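Local coordinates for protein homoserine kinase (Cytophaga hutchinsonii, PDB 4P52) that probably catalyses the ATP-dependent phosphorylation of L-homoserine to O-phospho-L-homoserine, a step on the way to threonine, as a member of the GHMP kinase family, at residues T34-S39 with A162-P167; S116-S121 with S280-G285; D43-A48 with G171-V176. All coordinates share one frame; numbering follows the deposited sequence.

Contact 1 (T34-S39 with A162-P167); sequences TVANVS and ADNVAP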
ATOM      1  N   THR A  34     -15.016   3.619 -15.095  1.00 21.59           N
ATOM      2  CA  THR A  34     -13.844   3.508 -14.252  1.00 22.36           C
ATOM      3  C   THR A  34     -13.677   2.069 -13.845  1.00 23.10           C
ATOM      4  O   THR A  34     -14.659   1.342 -13.742  1.00 25.14           O
ATOM      5  CB  THR A  34     -13.988   4.338 -12.965  1.00 23.03           C
ATOM      6  OG1 THR A  34     -15.282   4.113 -12.411  1.00 23.94           O
ATOM      7  CG2 THR A  34     -13.813   5.819 -13.239  1.00 22.35           C
ATOM      8  N   VAL A  35     -12.440   1.658 -13.614  1.00 21.87           N
ATOM      9  CA  VAL A  35     -12.166   0.354 -13.037  1.00 22.57           C
ATOM     10  C   VAL A  35     -11.765   0.491 -11.555  1.00 22.97           C
ATOM     11  O   VAL A  35     -10.700   1.015 -11.230  1.00 22.31           O
ATOM     12  CB  VAL A  35     -11.048  -0.370 -13.806  1.00 23.67           C
ATOM     13  CG1 VAL A  35     -10.688  -1.690 -13.116  1.00 24.09           C
ATOM     14  CG2 VAL A  35     -11.474  -0.600 -15.246  1.00 22.72           C
ATOM     15  N   ALA A  36     -12.616   0.006 -10.657  1.00 22.78           N
ATOM     16  CA  ALA A  36     -12.294   0.038  -9.232  1.00 22.40           C
ATOM     17  C   ALA A  36     -11.676  -1.282  -8.710  1.00 23.31           C
ATOM     18  O   ALA A  36     -11.718  -2.318  -9.398  1.00 21.23           O
ATOM     19  CB  ALA A  36     -13.511   0.443  -8.423  1.00 21.72           C
ATOM     20  N   ASN A  37     -11.083  -1.204  -7.508  1.00 24.73           N
ATOM     21  CA  ASN A  37     -10.368  -2.302  -6.859  1.00 26.52           C
ATOM     22  C   ASN A  37      -9.025  -2.644  -7.482  1.00 32.56           C
ATOM     23  O   ASN A  37      -8.016  -2.765  -6.768  1.00 38.83           O
ATOM     24  CB  ASN A  37     -11.284  -3.496  -6.655  1.00 25.68           C
ATOM     25  CG  ASN A  37     -12.577  -3.087  -5.951  1.00 26.31           C
ATOM     26  OD1 ASN A  37     -12.584  -2.154  -5.126  1.00 27.34           O
ATOM     27  ND2 ASN A  37     -13.670  -3.731  -6.297  1.00 25.22           N
ATOM     28  N   VAL A  38      -8.960  -2.739  -8.801  1.00 31.61           N
ATOM     29  CA  VAL A  38      -7.653  -2.928  -9.462  1.00 31.52           C
ATOM     30  C   VAL A  38      -6.870  -4.070  -8.775  1.00 34.13           C
ATOM     31  O   VAL A  38      -5.751  -3.882  -8.282  1.00 36.68           O
ATOM     32  CB  VAL A  38      -6.823  -1.610  -9.512  1.00 28.98           C
ATOM     33  CG1 VAL A  38      -5.583  -1.755 -10.390  1.00 25.61           C
ATOM     34  CG2 VAL A  38      -7.674  -0.432  -9.992  1.00 28.65           C
ATOM     35  N   SER A  39      -7.484  -5.248  -8.704  1.00 33.06           N
ATOM     36  CA  SER A  39      -6.852  -6.386  -8.034  1.00 37.02           C
ATOM     37  C   SER A  39      -6.794  -6.243  -6.494  1.00 35.79           C
ATOM     38  O   SER A  39      -7.816  -6.373  -5.794  1.00 35.29           O
ATOM     39  CB  SER A  39      -5.449  -6.639  -8.609  1.00 40.82           C
ATOM     40  OG  SER A  39      -5.002  -7.915  -8.223  1.00 45.55           O
ATOM     41  N   ALA A 162     -15.815   6.088  -3.777  1.00 29.71           N
ATOM     42  CA  ALA A 162     -14.849   7.096  -4.175  1.00 27.71           C
ATOM     43  C   ALA A 162     -13.859   6.571  -5.179  1.00 28.53           C
ATOM     44  O   ALA A 162     -13.375   7.323  -6.023  1.00 29.15           O
ATOM     45  CB  ALA A 162     -14.135   7.664  -2.983  1.00 26.88           C
ATOM     46  N   ASP A 163     -13.566   5.278  -5.119  1.00 28.95           N
ATOM     47  CA  ASP A 163     -12.647   4.706  -6.093  1.00 29.10           C
ATOM     48  C   ASP A 163     -13.270   4.551  -7.475  1.00 28.96           C
ATOM     49  O   ASP A 163     -12.562   4.277  -8.441  1.00 28.90           O
ATOM     50  CB  ASP A 163     -12.007   3.410  -5.614  1.00 30.38           C
ATOM     51  CG  ASP A 163     -13.004   2.283  -5.408  1.00 32.11           C
ATOM     52  OD1 ASP A 163     -14.245   2.477  -5.571  1.00 33.39           O
ATOM     53  OD2 ASP A 163     -12.513   1.179  -5.060  1.00 31.14           O
ATOM     54  N   ASN A 164     -14.581   4.762  -7.578  1.00 28.06           N
ATOM     55  CA  ASN A 164     -15.198   5.012  -8.898  1.00 26.78           C
ATOM     56  C   ASN A 164     -15.322   6.515  -9.185  1.00 25.19           C
ATOM     57  O   ASN A 164     -14.877   6.992 -10.232  1.00 24.48           O
ATOM     58  CB  ASN A 164     -16.572   4.370  -9.007  1.00 27.29           C
ATOM     59  CG  ASN A 164     -16.520   2.858  -8.986  1.00 28.79           C
ATOM     60  OD1 ASN A 164     -17.056   2.246  -8.065  1.00 34.51           O
ATOM     61  ND2 ASN A 164     -15.916   2.241 -10.008  1.00 25.00           N
ATOM     62  N   VAL A 165     -15.906   7.247  -8.237  1.00 24.72           N
ATOM     63  CA  VAL A 165     -16.262   8.636  -8.430  1.00 24.78           C
ATOM     64  C   VAL A 165     -15.045   9.540  -8.642  1.00 25.82           C
ATOM     65  O   VAL A 165     -15.038  10.330  -9.582  1.00 25.30           O
ATOM     66  CB  VAL A 165     -17.109   9.175  -7.259  1.00 25.60           C
ATOM     67  CG1 VAL A 165     -17.518  10.601  -7.527  1.00 26.10           C
ATOM     68  CG2 VAL A 165     -18.384   8.366  -7.082  1.00 25.66           C
ATOM     69  N   ALA A 166     -14.021   9.436  -7.779  1.00 25.98           N
ATOM     70  CA  ALA A 166     -12.851  10.319  -7.886  1.00 24.55           C
ATOM     71  C   ALA A 166     -12.112  10.214  -9.239  1.00 23.61           C
ATOM     72  O   ALA A 166     -11.880  11.256  -9.884  1.00 23.01           O
ATOM     73  CB  ALA A 166     -11.898  10.158  -6.706  1.00 24.42           C
ATOM     74  N   PRO A 167     -11.765   8.980  -9.689  1.00 22.42           N
ATOM     75  CA  PRO A 167     -11.083   8.880 -10.995  1.00 21.51           C
ATOM     76  C   PRO A 167     -11.993   9.278 -12.169  1.00 22.23           C
ATOM     77  O   PRO A 167     -11.511   9.757 -13.227  1.00 22.83           O
ATOM     78  CB  PRO A 167     -10.685   7.397 -11.098  1.00 20.35           C
ATOM     79  CG  PRO A 167     -11.614   6.685 -10.173  1.00 20.94           C
ATOM     80  CD  PRO A 167     -11.944   7.656  -9.059  1.00 22.17           C
TER
HETATM   81  O   HOH W   1     -15.376  -0.223 -11.476  1.00 26.85           O
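The side-chain nitrogen ND2 of N164 serves two acceptors at once: OG1 of T34, 3.1 Å away, and a water at 2.9 Å. The bond to the hydroxyl is close to straight, 160° at the hydrogen, and OG1 lies near the amide plane of N164, as suits an N-H that can point only within that plane. The water accepts from ND2, donates to the carbonyl O of T34 and accepts from the backbone N of A36, so it ties the strand to the side chain of the helix. T34 meets helix 162-167 with both its branches. With chi1 at 45°, OG1 stands between its own backbone N and carbonyl carbon, facing N164, while the methyl CG2 lies near the carbonyl O of N164 (3.4 Å) and reaches CG of P167 (3.9 Å). A branched residue with one polar and one apolar arm fits here, because the helix offers both an amide and a proline ring.

Further on, the small methyl of A36 touches two polar groups: its CB lies 3.4 Å from ND2 of N164 and 3.6 Å from CG of the D163 carboxylate. Beyond it, OD1 of N37 and OD2 of D163 come within 3.3 Å as two acceptors, with amide and carboxylate planes 59° apart. No bond joins them; N37 OD1 instead takes the backbone N-H of D43, and its ND2 reaches weakly to the carbonyl O of G283.

The sequence PATVAN, continuing to GFD, resembles the N-terminal conserved motif of homoserine kinases in the GHMP family. In this largely buried contact one direct bond and one water set the amide of N164, while A36, T34 CG2 and P167 add close packing, consistent with an ordered neighbourhood of the active site.

Contact 2 (S116-S121 with S280-G285); sequences SGLGSS and SISGSG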
ATOM      1  N   SER A 116     -22.559  -3.204 -14.346  1.00 32.97           N
ATOM      2  CA  SER A 116     -21.606  -3.901 -15.162  1.00 30.16           C
ATOM      3  C   SER A 116     -20.249  -4.038 -14.471  1.00 25.65           C
ATOM      4  O   SER A 116     -19.356  -4.737 -14.991  1.00 24.40           O
ATOM      5  CB  SER A 116     -21.439  -3.156 -16.480  1.00 32.96           C
ATOM      6  OG  SER A 116     -20.943  -1.853 -16.213  1.00 35.46           O
ATOM      7  N   GLY A 117     -20.097  -3.396 -13.309  1.00 22.91           N
ATOM      8  CA  GLY A 117     -18.810  -3.312 -12.641  1.00 22.65           C
ATOM      9  C   GLY A 117     -17.913  -2.242 -13.251  1.00 25.56           C
ATOM     10  O   GLY A 117     -16.683  -2.270 -13.066  1.00 28.92           O
ATOM     11  N   LEU A 118     -18.503  -1.282 -13.975  1.00 24.66           N
ATOM     12  CA  LEU A 118     -17.714  -0.247 -14.636  1.00 24.21           C
ATOM     13  C   LEU A 118     -17.982   1.157 -14.143  1.00 24.69           C
ATOM     14  O   LEU A 118     -17.590   2.107 -14.797  1.00 24.22           O
ATOM     15  CB  LEU A 118     -17.901  -0.301 -16.141  1.00 24.63           C
ATOM     16  CG  LEU A 118     -17.346  -1.534 -16.820  1.00 25.08           C
ATOM     17  CD1 LEU A 118     -17.792  -1.541 -18.269  1.00 27.47           C
ATOM     18  CD2 LEU A 118     -15.840  -1.526 -16.745  1.00 24.74           C
ATOM     19  N   GLY A 119     -18.629   1.284 -12.988  1.00 27.29           N
ATOM     20  CA  GLY A 119     -18.877   2.588 -12.367  1.00 31.06           C
ATOM     21  C   GLY A 119     -19.963   3.371 -13.101  1.00 36.94           C
ATOM     22  O   GLY A 119     -19.787   4.558 -13.434  1.00 35.85           O
ATOM     23  N   SER A 120     -21.094   2.704 -13.337  1.00 41.05           N
ATOM     24  CA  SER A 120     -22.145   3.242 -14.183  1.00 43.71           C
ATOM     25  C   SER A 120     -22.874   4.392 -13.505  1.00 38.62           C
ATOM     26  O   SER A 120     -23.065   5.471 -14.089  1.00 37.45           O
ATOM     27  CB  SER A 120     -23.133   2.141 -14.567  1.00 51.46           C
ATOM     28  OG  SER A 120     -24.003   2.598 -15.586  1.00 55.73           O
ATOM     29  N   SER A 121     -23.279   4.155 -12.269  1.00 36.36           N
ATOM     30  CA  SER A 121     -23.946   5.177 -11.506  1.00 36.26           C
ATOM     31  C   SER A 121     -23.028   6.391 -11.275  1.00 33.16           C
ATOM     32  O   SER A 121     -23.472   7.538 -11.337  1.00 34.82           O
ATOM     33  CB  SER A 121     -24.429   4.590 -10.194  1.00 41.18           C
ATOM     34  OG  SER A 121     -25.552   5.335  -9.773  1.00 49.93           O
ATOM     35  N   SER A 280      -8.066  -9.098 -13.157  1.00 26.16           N
ATOM     36  CA  SER A 280      -9.039  -9.316 -12.098  1.00 26.68           C
ATOM     37  C   SER A 280     -10.444  -8.779 -12.389  1.00 24.11           C
ATOM     38  O   SER A 280     -10.728  -8.294 -13.485  1.00 25.03           O
ATOM     39  CB  SER A 280      -8.533  -8.740 -10.765  1.00 30.50           C
ATOM     40  OG  SER A 280      -9.233  -9.369  -9.660  1.00 34.83           O
ATOM     41  N   ILE A 281     -11.326  -8.867 -11.399  1.00 22.15           N
ATOM     42  CA  ILE A 281     -12.675  -8.350 -11.534  1.00 21.81           C
ATOM     43  C   ILE A 281     -12.640  -6.841 -11.540  1.00 22.48           C
ATOM     44  O   ILE A 281     -11.939  -6.253 -10.741  1.00 22.98           O
ATOM     45  CB  ILE A 281     -13.563  -8.820 -10.376  1.00 21.30           C
ATOM     46  CG1 ILE A 281     -13.626 -10.353 -10.362  1.00 22.00           C
ATOM     47  CG2 ILE A 281     -14.972  -8.190 -10.448  1.00 20.57           C
ATOM     48  CD1 ILE A 281     -14.093 -10.933  -9.036  1.00 21.78           C
ATOM     49  N   SER A 282     -13.410  -6.210 -12.416  1.00 22.61           N
ATOM     50  CA  SER A 282     -13.516  -4.765 -12.378  1.00 22.39           C
ATOM     51  C   SER A 282     -14.628  -4.365 -11.438  1.00 21.57           C
ATOM     52  O   SER A 282     -15.773  -4.803 -11.617  1.00 21.61           O
ATOM     53  CB  SER A 282     -13.804  -4.243 -13.769  1.00 25.07           C
ATOM     54  OG  SER A 282     -14.048  -2.851 -13.701  1.00 29.26           O
ATOM     55  N   GLY A 283     -14.312  -3.532 -10.444  1.00 21.15           N
ATOM     56  CA  GLY A 283     -15.297  -3.147  -9.419  1.00 22.36           C
ATOM     57  C   GLY A 283     -15.988  -4.371  -8.814  1.00 24.74           C
ATOM     58  O   GLY A 283     -15.334  -5.279  -8.297  1.00 26.97           O
ATOM     59  N   SER A 284     -17.308  -4.440  -8.890  1.00 24.35           N
ATOM     60  CA  SER A 284     -17.982  -5.587  -8.323  1.00 25.71           C
ATOM     61  C   SER A 284     -18.412  -6.603  -9.418  1.00 25.55           C
ATOM     62  O   SER A 284     -19.155  -7.561  -9.149  1.00 27.15           O
ATOM     63  CB  SER A 284     -19.167  -5.104  -7.493  1.00 28.87           C
ATOM     64  OG  SER A 284     -20.016  -4.353  -8.333  1.00 32.38           O
ATOM     65  N   GLY A 285     -17.936  -6.403 -10.646  1.00 22.80           N
ATOM     66  CA  GLY A 285     -18.207  -7.351 -11.720  1.00 22.14           C
ATOM     67  C   GLY A 285     -19.573  -7.157 -12.337  1.00 22.69           C
ATOM     68  O   GLY A 285     -20.321  -6.269 -11.920  1.00 22.15           O
TER
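G117 and S282 join two glycine- and serine-rich loops that resemble conserved GHMP kinase motifs: GLGSSAA, which leads into helix 120-135, corresponds to the family's phosphate-binding loop and probably plays that part here, and SISGSG, which runs on from strand 280-281, probably corresponds to the C-terminal motif. The tight part centres on G117. Having no side chain, it lets its CA approach the turn closely, 3.5 Å from the carbonyl O of S282 in a C-H...O contact. Its positive phi (79°) is a second reason why glycine suits the place. Across from it, S282 to G285 form a type II' turn closed by G285 N and S282 O at 2.9 Å. G283 occupies the first inner position, where a positive phi combined with a strongly negative psi favours glycine.

L118 is buried. Its CB turns away, but CD2 comes back to within 3.8 Å of OG of S282; its side chain also touches A33 and I197, as suits an aliphatic residue.

The other side is looser. G283 and S284 keep some access to solvent and add little area, and the chain leaves the contact at G119, the N-cap of helix 120-135.

One hydrogen bond crosses the contact. A chi1 of 174° sets OG of S282 away from its backbone N, on the side where G117 O lies, and OG donates to that O over 2.8 Å, tilted 24° from the carbonyl plane.

Contact 3 (D43-A48 with G171-V176); sequences DVLGFA and GGFVLV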
ATOM      1  N   ASP A  43     -11.556  -1.324  -2.681  1.00 24.75           N
ATOM      2  CA  ASP A  43     -12.119  -0.069  -2.120  1.00 26.44           C
ATOM      3  C   ASP A  43     -11.183   1.128  -2.108  1.00 24.60           C
ATOM      4  O   ASP A  43     -11.561   2.197  -1.626  1.00 25.62           O
ATOM      5  CB  ASP A  43     -12.653  -0.256  -0.691  1.00 31.01           C
ATOM      6  CG  ASP A  43     -14.089  -0.774  -0.638  1.00 38.67           C
ATOM      7  OD1 ASP A  43     -14.744  -0.953  -1.702  1.00 42.65           O
ATOM      8  OD2 ASP A  43     -14.560  -1.024   0.506  1.00 41.51           O
ATOM      9  N   VAL A  44      -9.957   0.965  -2.595  1.00 23.43           N
ATOM     10  CA  VAL A  44      -8.959   2.038  -2.438  1.00 23.52           C
ATOM     11  C   VAL A  44      -8.210   2.470  -3.712  1.00 24.86           C
ATOM     12  O   VAL A  44      -7.570   3.514  -3.697  1.00 27.75           O
ATOM     13  CB  VAL A  44      -7.919   1.748  -1.300  1.00 22.04           C
ATOM     14  CG1 VAL A  44      -8.605   1.403  -0.003  1.00 20.67           C
ATOM     15  CG2 VAL A  44      -6.916   0.672  -1.701  1.00 21.12           C
ATOM     16  N   LEU A  45      -8.243   1.663  -4.777  1.00 23.72           N
ATOM     17  CA  LEU A  45      -7.619   2.018  -6.067  1.00 22.61           C
ATOM     18  C   LEU A  45      -8.673   2.012  -7.157  1.00 22.01           C
ATOM     19  O   LEU A  45      -9.584   1.190  -7.141  1.00 22.53           O
ATOM     20  CB  LEU A  45      -6.541   1.023  -6.464  1.00 22.05           C
ATOM     21  CG  LEU A  45      -5.420   0.776  -5.458  1.00 22.69           C
ATOM     22  CD1 LEU A  45      -4.540  -0.372  -5.963  1.00 22.43           C
ATOM     23  CD2 LEU A  45      -4.615   2.050  -5.226  1.00 22.43           C
ATOM     24  N   GLY A  46      -8.543   2.919  -8.107  1.00 20.70           N
ATOM     25  CA  GLY A  46      -9.470   3.018  -9.223  1.00 19.73           C
ATOM     26  C   GLY A  46      -8.829   3.869 -10.305  1.00 19.91           C
ATOM     27  O   GLY A  46      -7.967   4.731 -10.019  1.00 20.04           O
ATOM     28  N   PHE A  47      -9.223   3.633 -11.553  1.00 19.40           N
ATOM     29  CA  PHE A  47      -8.722   4.444 -12.653  1.00 19.60           C
ATOM     30  C   PHE A  47      -9.757   4.548 -13.753  1.00 19.45           C
ATOM     31  O   PHE A  47     -10.625   3.681 -13.875  1.00 18.87           O
ATOM     32  CB  PHE A  47      -7.385   3.898 -13.173  1.00 19.73           C
ATOM     33  CG  PHE A  47      -7.483   2.565 -13.851  1.00 19.33           C
ATOM     34  CD1 PHE A  47      -7.859   2.479 -15.198  1.00 18.40           C
ATOM     35  CD2 PHE A  47      -7.166   1.382 -13.155  1.00 19.80           C
ATOM     36  CE1 PHE A  47      -7.921   1.254 -15.840  1.00 18.42           C
ATOM     37  CE2 PHE A  47      -7.229   0.137 -13.787  1.00 19.18           C
ATOM     38  CZ  PHE A  47      -7.612   0.082 -15.137  1.00 19.51           C
ATOM     39  N   ALA A  48      -9.672   5.619 -14.547  1.00 20.03           N
ATOM     40  CA  ALA A  48     -10.671   5.888 -15.590  1.00 18.56           C
ATOM     41  C   ALA A  48     -10.215   5.326 -16.906  1.00 19.41           C
ATOM     42  O   ALA A  48      -9.019   5.268 -17.195  1.00 19.85           O
ATOM     43  CB  ALA A  48     -10.918   7.370 -15.706  1.00 17.80           C
ATOM     44  N   GLY A 171     -10.165  12.151 -13.582  1.00 25.37           N
ATOM     45  CA  GLY A 171      -9.312  11.447 -14.537  1.00 24.35           C
ATOM     46  C   GLY A 171      -8.150  10.754 -13.855  1.00 23.82           C
ATOM     47  O   GLY A 171      -7.820  11.034 -12.704  1.00 22.96           O
ATOM     48  N   GLY A 172      -7.556   9.808 -14.566  1.00 23.80           N
ATOM     49  CA  GLY A 172      -6.312   9.215 -14.137  1.00 23.38           C
ATOM     50  C   GLY A 172      -6.484   8.061 -13.186  1.00 22.80           C
ATOM     51  O   GLY A 172      -7.545   7.406 -13.146  1.00 22.80           O
ATOM     52  N   PHE A 173      -5.424   7.830 -12.418  1.00 22.27           N
ATOM     53  CA  PHE A 173      -5.340   6.736 -11.483  1.00 22.18           C
ATOM     54  C   PHE A 173      -5.298   7.287 -10.059  1.00 22.66           C
ATOM     55  O   PHE A 173      -4.476   8.141  -9.740  1.00 23.60           O
ATOM     56  CB  PHE A 173      -4.073   5.938 -11.771  1.00 23.62           C
ATOM     57  CG  PHE A 173      -4.075   4.598 -11.135  1.00 24.83           C
ATOM     58  CD1 PHE A 173      -3.991   4.480  -9.752  1.00 24.97           C
ATOM     59  CD2 PHE A 173      -4.192   3.446 -11.921  1.00 25.88           C
ATOM     60  CE1 PHE A 173      -4.033   3.237  -9.143  1.00 27.11           C
ATOM     61  CE2 PHE A 173      -4.244   2.190 -11.320  1.00 26.87           C
ATOM     62  CZ  PHE A 173      -4.164   2.093  -9.923  1.00 27.99           C
ATOM     63  N   VAL A 174      -6.155   6.762  -9.197  1.00 23.13           N
ATOM     64  CA  VAL A 174      -6.401   7.341  -7.891  1.00 25.44           C
ATOM     65  C   VAL A 174      -6.265   6.333  -6.742  1.00 27.06           C
ATOM     66  O   VAL A 174      -6.683   5.160  -6.848  1.00 27.23           O
ATOM     67  CB  VAL A 174      -7.803   7.995  -7.891  1.00 26.86           C
ATOM     68  CG1 VAL A 174      -8.371   8.132  -6.494  1.00 28.61           C
ATOM     69  CG2 VAL A 174      -7.761   9.348  -8.600  1.00 25.52           C
ATOM     70  N   LEU A 175      -5.665   6.798  -5.643  1.00 26.26           N
ATOM     71  CA  LEU A 175      -5.691   6.079  -4.372  1.00 24.48           C
ATOM     72  C   LEU A 175      -6.637   6.811  -3.431  1.00 25.30           C
ATOM     73  O   LEU A 175      -6.528   8.041  -3.234  1.00 25.06           O
ATOM     74  CB  LEU A 175      -4.288   5.985  -3.763  1.00 23.86           C
ATOM     75  CG  LEU A 175      -4.117   5.720  -2.260  1.00 23.71           C
ATOM     76  CD1 LEU A 175      -4.293   4.249  -1.969  1.00 23.22           C
ATOM     77  CD2 LEU A 175      -2.729   6.103  -1.803  1.00 24.11           C
ATOM     78  N   VAL A 176      -7.595   6.063  -2.875  1.00 25.64           N
ATOM     79  CA  VAL A 176      -8.492   6.601  -1.851  1.00 26.14           C
ATOM     80  C   VAL A 176      -7.952   6.136  -0.513  1.00 29.40           C
ATOM     81  O   VAL A 176      -8.162   4.972  -0.080  1.00 30.81           O
ATOM     82  CB  VAL A 176      -9.941   6.138  -2.015  1.00 24.52           C
ATOM     83  CG1 VAL A 176     -10.819   6.784  -0.945  1.00 25.02           C
ATOM     84  CG2 VAL A 176     -10.438   6.491  -3.404  1.00 22.98           C
TER
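F47 and F173 sit opposite each other on antiparallel strands. Their rings, nearly parallel (15°) but slid apart with centroids 5.6 Å from each other, barely overlap; F173 CD2 lies on CB of F47 and F173 CE2 on F47 CD2, both at 3.5 Å. CG of F173 is anti to the backbone N (chi1 -164°), which carries the ring across toward side-chain-less G46, whose carbonyl O lies 4.0 Å above one ring face, offset toward the rim. L45 fills the next gap: its CD2 meets the edge of F173 at CE1 (4.1 Å) and touches CD1 of L175 (3.9 Å). L232 and L236 of helix 219-237 lie against L45 and F173. On the other face, G46 puts up no bump beside V174, whose side chain rests on A166 of helix 162-170. V44 and L175 also pack against G227 and G230 of the second subunit.

Beneath the side chains, V174 N to G46 O (2.8 Å) runs almost straight into the carbonyl, and G46 N returns a longer bond to V174 O (3.2 Å). Alternating hydrogen-bonded and non-hydrogen-bonded pairs, with helices packed on both faces, mark this as an antiparallel strand pair inside a layered alpha/beta fold.

How the contacts relate
Contact 1 lies between the others. Its centre is 5 Å from that of contact 3 and 9 Å from that of contact 2, whereas the centres of contacts 2 and 3 are 13 Å apart and the two do not touch. Strand 34-36 probably bonds to both neighbours: V35 N reaches F47 O (2.7 Å) in contact 3, and T34 N and A36 O each lie 3.0 Å from partners in contact 2, L118 O and G283 N respectively. Helix 162-170 of contact 1 leads into the strand of contact 3. Segments resembling three conserved GHMP motifs meet around residues 34-37, which probably places contacts 1 and 2 near the active site; contact 3 continues the sheet of strand 26-36.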